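Local coordinates for molybdopterin-guanine dinucleotide biosynthesis protein A (MobA) (Archaeoglobus fulgidus, PDB 3NGW), which probably transfers GMP from GTP to molybdopterin, a nucleotidyltransferase step in molybdenum cofactor biosynthesis, at residues A[76-90]-A[125-139]. Numbering follows the deposited sequence.
Sequences IHAALRHFGSCVVAA and PLLAYYAESAADELE. With CA (calcium ion), chain B.
Cys86 and Tyr130 pair through their main chains, Cys86 N giving a hydrogen bond to Tyr130 O at 3.0 Å and Tyr130 N returning one to Cys86 O. The antiparallel ladder goes on with Val88 N to Ala128 O (2.7 Å), but the return bond from Ala128 N is weak and the pairing loosens there, where the chain turns a corner; the bond from Ala90 N to Leu126 O is weak too.

Apolar packing gathers on the sheet face that carries Tyr130. Ile76 lays CG2 over one face of the phenol ring, a CH-pi contact 4.0 Å from its centroid, while its CD1 reaches CZ. Val88 CG2 meets the ring at CD1, and Tyr130 OH donates a hydrogen bond to Pro125 O (2.8 Å). With an alanine in place of Tyr130, Ile76 and Val88 would probably face a gap and Pro125 O would lose its hydroxyl partner. Leu80, with CG anti to the carbonyl carbon (chi1 -64°), sends CD1 against Ala135 CB and Leu138 CD1.

Charge closes the outer edge. Arg81 bends at chi2, and its NH2 forms salt bridges to Asp136 OD1 (3.0 Å), nearly in the guanidinium plane, and to Glu139 OE1 (2.9 Å), tilted from it; Ala135 CB covers one guanidinium face. Asp136 OD2 also binds a calcium ion.

The axes of 76-83 and 135-139 thus approach to 9.4 Å, 141° apart in direction, beside a mixed sheet in which strand 129-130 runs against its neighbours, consistent with the Rossmann-like GT-A fold of nucleotidyltransferases.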
loop_
_atom_site.group_PDB
_atom_site.type_symbol
_atom_site.label_atom_id
_atom_site.label_comp_id
_atom_site.label_asym_id
_atom_site.label_seq_id
_atom_site.Cartn_x
_atom_site.Cartn_y
_atom_site.Cartn_z
ATOM N N ILE A 76 -0.646 6.349 -4.946
ATOM C CA ILE A 76 0.695 5.940 -5.342
ATOM C C ILE A 76 1.384 7.132 -5.999
ATOM O O ILE A 76 2.526 7.469 -5.668
ATOM C CB ILE A 76 0.640 4.756 -6.331
ATOM C CG1 ILE A 76 0.087 3.523 -5.617
ATOM C CG2 ILE A 76 2.028 4.455 -6.885
ATOM C CD1 ILE A 76 -0.234 2.362 -6.556
ATOM N N HIS A 77 0.672 7.779 -6.918
ATOM C CA HIS A 77 1.186 8.951 -7.618
ATOM C C HIS A 77 1.641 10.006 -6.617
ATOM O O HIS A 77 2.716 10.582 -6.759
ATOM C CB HIS A 77 0.095 9.536 -8.529
ATOM C CG HIS A 77 0.456 10.852 -9.148
ATOM N ND1 HIS A 77 0.020 12.059 -8.643
ATOM C CD2 HIS A 77 1.230 11.150 -10.222
ATOM C CE1 HIS A 77 0.508 13.044 -9.378
ATOM N NE2 HIS A 77 1.246 12.520 -10.341
ATOM N N ALA A 78 0.812 10.245 -5.607
ATOM C CA ALA A 78 1.124 11.224 -4.578
ATOM C C ALA A 78 2.452 10.895 -3.904
ATOM O O ALA A 78 3.286 11.779 -3.685
ATOM C CB ALA A 78 0.005 11.265 -3.536
ATOM N N ALA A 79 2.650 9.627 -3.563
ATOM C CA ALA A 79 3.894 9.216 -2.917
ATOM C C ALA A 79 5.087 9.419 -3.853
ATOM O O ALA A 79 6.136 9.885 -3.428
ATOM C CB ALA A 79 3.806 7.748 -2.476
ATOM N N LEU A 80 4.935 9.068 -5.126
ATOM C CA LEU A 80 6.034 9.251 -6.059
ATOM C C LEU A 80 6.405 10.724 -6.200
ATOM O O LEU A 80 7.589 11.064 -6.281
ATOM C CB LEU A 80 5.687 8.664 -7.426
ATOM C CG LEU A 80 5.495 7.144 -7.392
ATOM C CD1 LEU A 80 5.138 6.658 -8.773
ATOM C CD2 LEU A 80 6.759 6.454 -6.894
ATOM N N ARG A 81 5.401 11.602 -6.217
ATOM C CA ARG A 81 5.654 13.039 -6.342
ATOM C C ARG A 81 6.226 13.620 -5.046
ATOM O O ARG A 81 6.855 14.675 -5.054
ATOM C CB ARG A 81 4.363 13.789 -6.706
ATOM C CG ARG A 81 3.767 13.424 -8.054
ATOM C CD ARG A 81 4.737 13.666 -9.200
ATOM N NE ARG A 81 4.110 13.424 -10.503
ATOM C CZ ARG A 81 4.779 13.254 -11.641
ATOM N NH1 ARG A 81 6.107 13.293 -11.656
ATOM N NH2 ARG A 81 4.123 13.047 -12.772
ATOM N N HIS A 82 6.009 12.925 -3.937
ATOM C CA HIS A 82 6.501 13.376 -2.643
ATOM C C HIS A 82 7.979 13.090 -2.400
ATOM O O HIS A 82 8.731 13.990 -2.037
ATOM C CB HIS A 82 5.690 12.741 -1.516
ATOM C CG HIS A 82 6.170 13.120 -0.154
ATOM N ND1 HIS A 82 6.060 14.404 0.343
ATOM C CD2 HIS A 82 6.818 12.406 0.795
ATOM C CE1 HIS A 82 6.620 14.461 1.534
ATOM N NE2 HIS A 82 7.088 13.261 1.834
ATOM N N PHE A 83 8.393 11.838 -2.578
ATOM C CA PHE A 83 9.785 11.499 -2.345
ATOM C C PHE A 83 10.419 10.494 -3.303
ATOM O O PHE A 83 11.471 9.930 -3.004
ATOM C CB PHE A 83 9.989 11.049 -0.885
ATOM C CG PHE A 83 9.199 9.822 -0.478
ATOM C CD1 PHE A 83 8.436 9.112 -1.393
ATOM C CD2 PHE A 83 9.238 9.376 0.846
ATOM C CE1 PHE A 83 7.727 7.975 -0.996
ATOM C CE2 PHE A 83 8.531 8.239 1.250
ATOM C CZ PHE A 83 7.774 7.542 0.329
ATOM N N GLY A 84 9.795 10.282 -4.456
ATOM C CA GLY A 84 10.347 9.367 -5.441
ATOM C C GLY A 84 9.976 7.898 -5.324
ATOM O O GLY A 84 8.872 7.557 -4.899
ATOM N N SER A 85 10.913 7.032 -5.712
ATOM C CA SER A 85 10.715 5.587 -5.677
ATOM C C SER A 85 10.433 5.117 -4.264
ATOM O O SER A 85 10.954 5.668 -3.291
ATOM C CB SER A 85 11.949 4.857 -6.228
ATOM O OG SER A 85 13.038 4.881 -5.313
ATOM N N CYS A 86 9.602 4.089 -4.158
ATOM C CA CYS A 86 9.231 3.540 -2.864
ATOM C C CYS A 86 8.492 2.248 -3.096
ATOM O O CYS A 86 8.248 1.864 -4.233
ATOM C CB CYS A 86 8.283 4.496 -2.146
ATOM S SG CYS A 86 6.737 4.789 -3.070
ATOM N N VAL A 87 8.144 1.585 -2.001
ATOM C CA VAL A 87 7.362 0.366 -2.056
ATOM C C VAL A 87 6.037 0.794 -1.453
ATOM O O VAL A 87 6.014 1.545 -0.474
ATOM C CB VAL A 87 7.983 -0.778 -1.217
ATOM C CG1 VAL A 87 9.147 -1.395 -1.967
ATOM C CG2 VAL A 87 8.445 -0.244 0.128
ATOM N N VAL A 88 4.939 0.345 -2.057
ATOM C CA VAL A 88 3.603 0.694 -1.592
ATOM C C VAL A 88 3.007 -0.462 -0.810
ATOM O O VAL A 88 3.231 -1.625 -1.124
ATOM C CB VAL A 88 2.674 1.046 -2.780
ATOM C CG1 VAL A 88 1.264 1.342 -2.282
ATOM C CG2 VAL A 88 3.228 2.251 -3.528
ATOM N N ALA A 89 2.264 -0.127 0.230
ATOM C CA ALA A 89 1.624 -1.129 1.050
ATOM C C ALA A 89 0.301 -0.520 1.480
ATOM O O ALA A 89 0.256 0.608 1.967
ATOM C CB ALA A 89 2.478 -1.448 2.253
ATOM N N ALA A 90 -0.784 -1.252 1.274
ATOM C CA ALA A 90 -2.081 -0.745 1.666
ATOM C C ALA A 90 -2.352 -1.134 3.112
ATOM O O ALA A 90 -1.879 -2.167 3.590
ATOM C CB ALA A 90 -3.145 -1.301 0.755
ATOM N N PRO A 125 -0.998 -5.001 -7.017
ATOM C CA PRO A 125 -0.438 -3.651 -7.151
ATOM C C PRO A 125 -0.268 -2.819 -5.882
ATOM O O PRO A 125 0.546 -1.893 -5.862
ATOM C CB PRO A 125 -1.397 -2.975 -8.130
ATOM C CG PRO A 125 -2.023 -4.118 -8.878
ATOM C CD PRO A 125 -2.254 -5.116 -7.780
ATOM N N LEU A 126 -1.038 -3.126 -4.841
ATOM C CA LEU A 126 -0.957 -2.363 -3.606
ATOM C C LEU A 126 0.055 -2.931 -2.615
ATOM O O LEU A 126 -0.001 -2.664 -1.418
ATOM C CB LEU A 126 -2.345 -2.250 -2.966
ATOM C CG LEU A 126 -3.348 -1.539 -3.874
ATOM C CD1 LEU A 126 -4.617 -1.237 -3.116
ATOM C CD2 LEU A 126 -2.726 -0.245 -4.395
ATOM N N LEU A 127 0.989 -3.715 -3.134
ATOM C CA LEU A 127 2.047 -4.295 -2.325
ATOM C C LEU A 127 3.180 -4.546 -3.312
ATOM O O LEU A 127 3.530 -5.688 -3.610
ATOM C CB LEU A 127 1.572 -5.596 -1.678
ATOM C CG LEU A 127 2.287 -6.065 -0.406
ATOM C CD1 LEU A 127 3.512 -6.862 -0.734
ATOM C CD2 LEU A 127 2.640 -4.851 0.439
ATOM N N ALA A 128 3.732 -3.450 -3.833
ATOM C CA ALA A 128 4.813 -3.516 -4.813
ATOM C C ALA A 128 5.704 -2.274 -4.855
ATOM O O ALA A 128 5.424 -1.256 -4.226
ATOM C CB ALA A 128 4.229 -3.767 -6.195
ATOM N N TYR A 129 6.782 -2.391 -5.622
ATOM C CA TYR A 129 7.753 -1.327 -5.815
ATOM C C TYR A 129 7.374 -0.471 -7.027
ATOM O O TYR A 129 6.992 -0.995 -8.078
ATOM C CB TYR A 129 9.138 -1.941 -6.042
ATOM C CG TYR A 129 10.150 -0.974 -6.616
ATOM C CD1 TYR A 129 10.866 -0.096 -5.796
ATOM C CD2 TYR A 129 10.334 -0.880 -7.994
ATOM C CE1 TYR A 129 11.737 0.858 -6.350
ATOM C CE2 TYR A 129 11.191 0.063 -8.545
ATOM C CZ TYR A 129 11.883 0.925 -7.724
ATOM O OH TYR A 129 12.700 1.861 -8.312
ATOM N N TYR A 130 7.468 0.845 -6.868
ATOM C CA TYR A 130 7.180 1.781 -7.952
ATOM C C TYR A 130 8.329 2.782 -7.984
ATOM O O TYR A 130 8.755 3.276 -6.942
ATOM C CB TYR A 130 5.849 2.538 -7.728
ATOM C CG TYR A 130 4.586 1.692 -7.855
ATOM C CD1 TYR A 130 4.094 0.956 -6.776
ATOM C CD2 TYR A 130 3.908 1.593 -9.073
ATOM C CE1 TYR A 130 2.961 0.139 -6.910
ATOM C CE2 TYR A 130 2.782 0.777 -9.211
ATOM C CZ TYR A 130 2.319 0.056 -8.130
ATOM O OH TYR A 130 1.229 -0.772 -8.281
ATOM N N ALA A 131 8.844 3.051 -9.177
ATOM C CA ALA A 131 9.926 4.010 -9.341
ATOM C C ALA A 131 9.288 5.318 -9.785
ATOM O O ALA A 131 8.151 5.326 -10.255
ATOM C CB ALA A 131 10.914 3.521 -10.397
ATOM N N GLU A 132 10.015 6.418 -9.627
ATOM C CA GLU A 132 9.531 7.739 -10.016
ATOM C C GLU A 132 9.144 7.804 -11.487
ATOM O O GLU A 132 8.235 8.543 -11.875
ATOM C CB GLU A 132 10.618 8.777 -9.747
ATOM C CG GLU A 132 10.275 10.178 -10.200
ATOM C CD GLU A 132 11.351 11.182 -9.831
ATOM O OE1 GLU A 132 11.501 11.477 -8.624
ATOM O OE2 GLU A 132 12.062 11.667 -10.744
ATOM N N SER A 133 9.845 7.027 -12.303
ATOM C CA SER A 133 9.616 7.009 -13.744
ATOM C C SER A 133 8.217 6.536 -14.150
ATOM O O SER A 133 7.803 6.728 -15.296
ATOM C CB SER A 133 10.680 6.144 -14.414
ATOM O OG SER A 133 10.771 4.864 -13.805
ATOM N N ALA A 134 7.502 5.943 -13.196
ATOM C CA ALA A 134 6.150 5.443 -13.407
ATOM C C ALA A 134 5.079 6.491 -13.093
ATOM O O ALA A 134 3.917 6.312 -13.435
ATOM C CB ALA A 134 5.929 4.217 -12.541
ATOM N N ALA A 135 5.474 7.584 -12.449
ATOM C CA ALA A 135 4.533 8.634 -12.061
ATOM C C ALA A 135 3.733 9.320 -13.175
ATOM O O ALA A 135 2.556 9.625 -12.984
ATOM C CB ALA A 135 5.249 9.690 -11.230
ATOM N N ASP A 136 4.353 9.575 -14.322
ATOM C CA ASP A 136 3.647 10.240 -15.408
ATOM C C ASP A 136 2.465 9.448 -15.926
ATOM O O ASP A 136 1.384 9.995 -16.114
ATOM C CB ASP A 136 4.592 10.541 -16.574
ATOM C CG ASP A 136 5.634 11.577 -16.227
ATOM O OD1 ASP A 136 5.286 12.564 -15.544
ATOM O OD2 ASP A 136 6.803 11.410 -16.643
ATOM N N GLU A 137 2.676 8.162 -16.173
ATOM C CA GLU A 137 1.605 7.317 -16.677
ATOM C C GLU A 137 0.471 7.205 -15.653
ATOM O O GLU A 137 -0.708 7.143 -16.020
ATOM C CB GLU A 137 2.147 5.932 -17.039
ATOM C CG GLU A 137 1.576 5.390 -18.336
ATOM C CD GLU A 137 1.649 6.401 -19.473
ATOM O OE1 GLU A 137 2.770 6.861 -19.804
ATOM O OE2 GLU A 137 0.579 6.740 -20.027
ATOM N N LEU A 138 0.824 7.188 -14.371
ATOM C CA LEU A 138 -0.174 7.108 -13.309
ATOM C C LEU A 138 -0.961 8.405 -13.242
ATOM O O LEU A 138 -2.174 8.395 -13.047
ATOM C CB LEU A 138 0.490 6.839 -11.951
ATOM C CG LEU A 138 1.156 5.471 -11.765
ATOM C CD1 LEU A 138 1.679 5.334 -10.336
ATOM C CD2 LEU A 138 0.143 4.374 -12.050
ATOM N N GLU A 139 -0.270 9.525 -13.410
ATOM C CA GLU A 139 -0.922 10.825 -13.358
ATOM C C GLU A 139 -1.845 11.038 -14.547
ATOM O O GLU A 139 -2.906 11.641 -14.406
ATOM C CB GLU A 139 0.114 11.935 -13.312
ATOM C CG GLU A 139 -0.490 13.313 -13.320
ATOM C CD GLU A 139 0.549 14.372 -13.076
ATOM O OE1 GLU A 139 1.662 14.253 -13.631
ATOM O OE2 GLU A 139 0.257 15.335 -12.335
HETATM CA CA CA B . 7.769 13.997 -16.119
HETATM O O HOH W 1 9.426 12.927 -7.504
HETATM O O HOH W 2 7.982 12.624 -13.609
HETATM O O HOH W 3 5.652 15.512 -17.088
HETATM O O HOH W 4 6.713 15.049 -14.001
#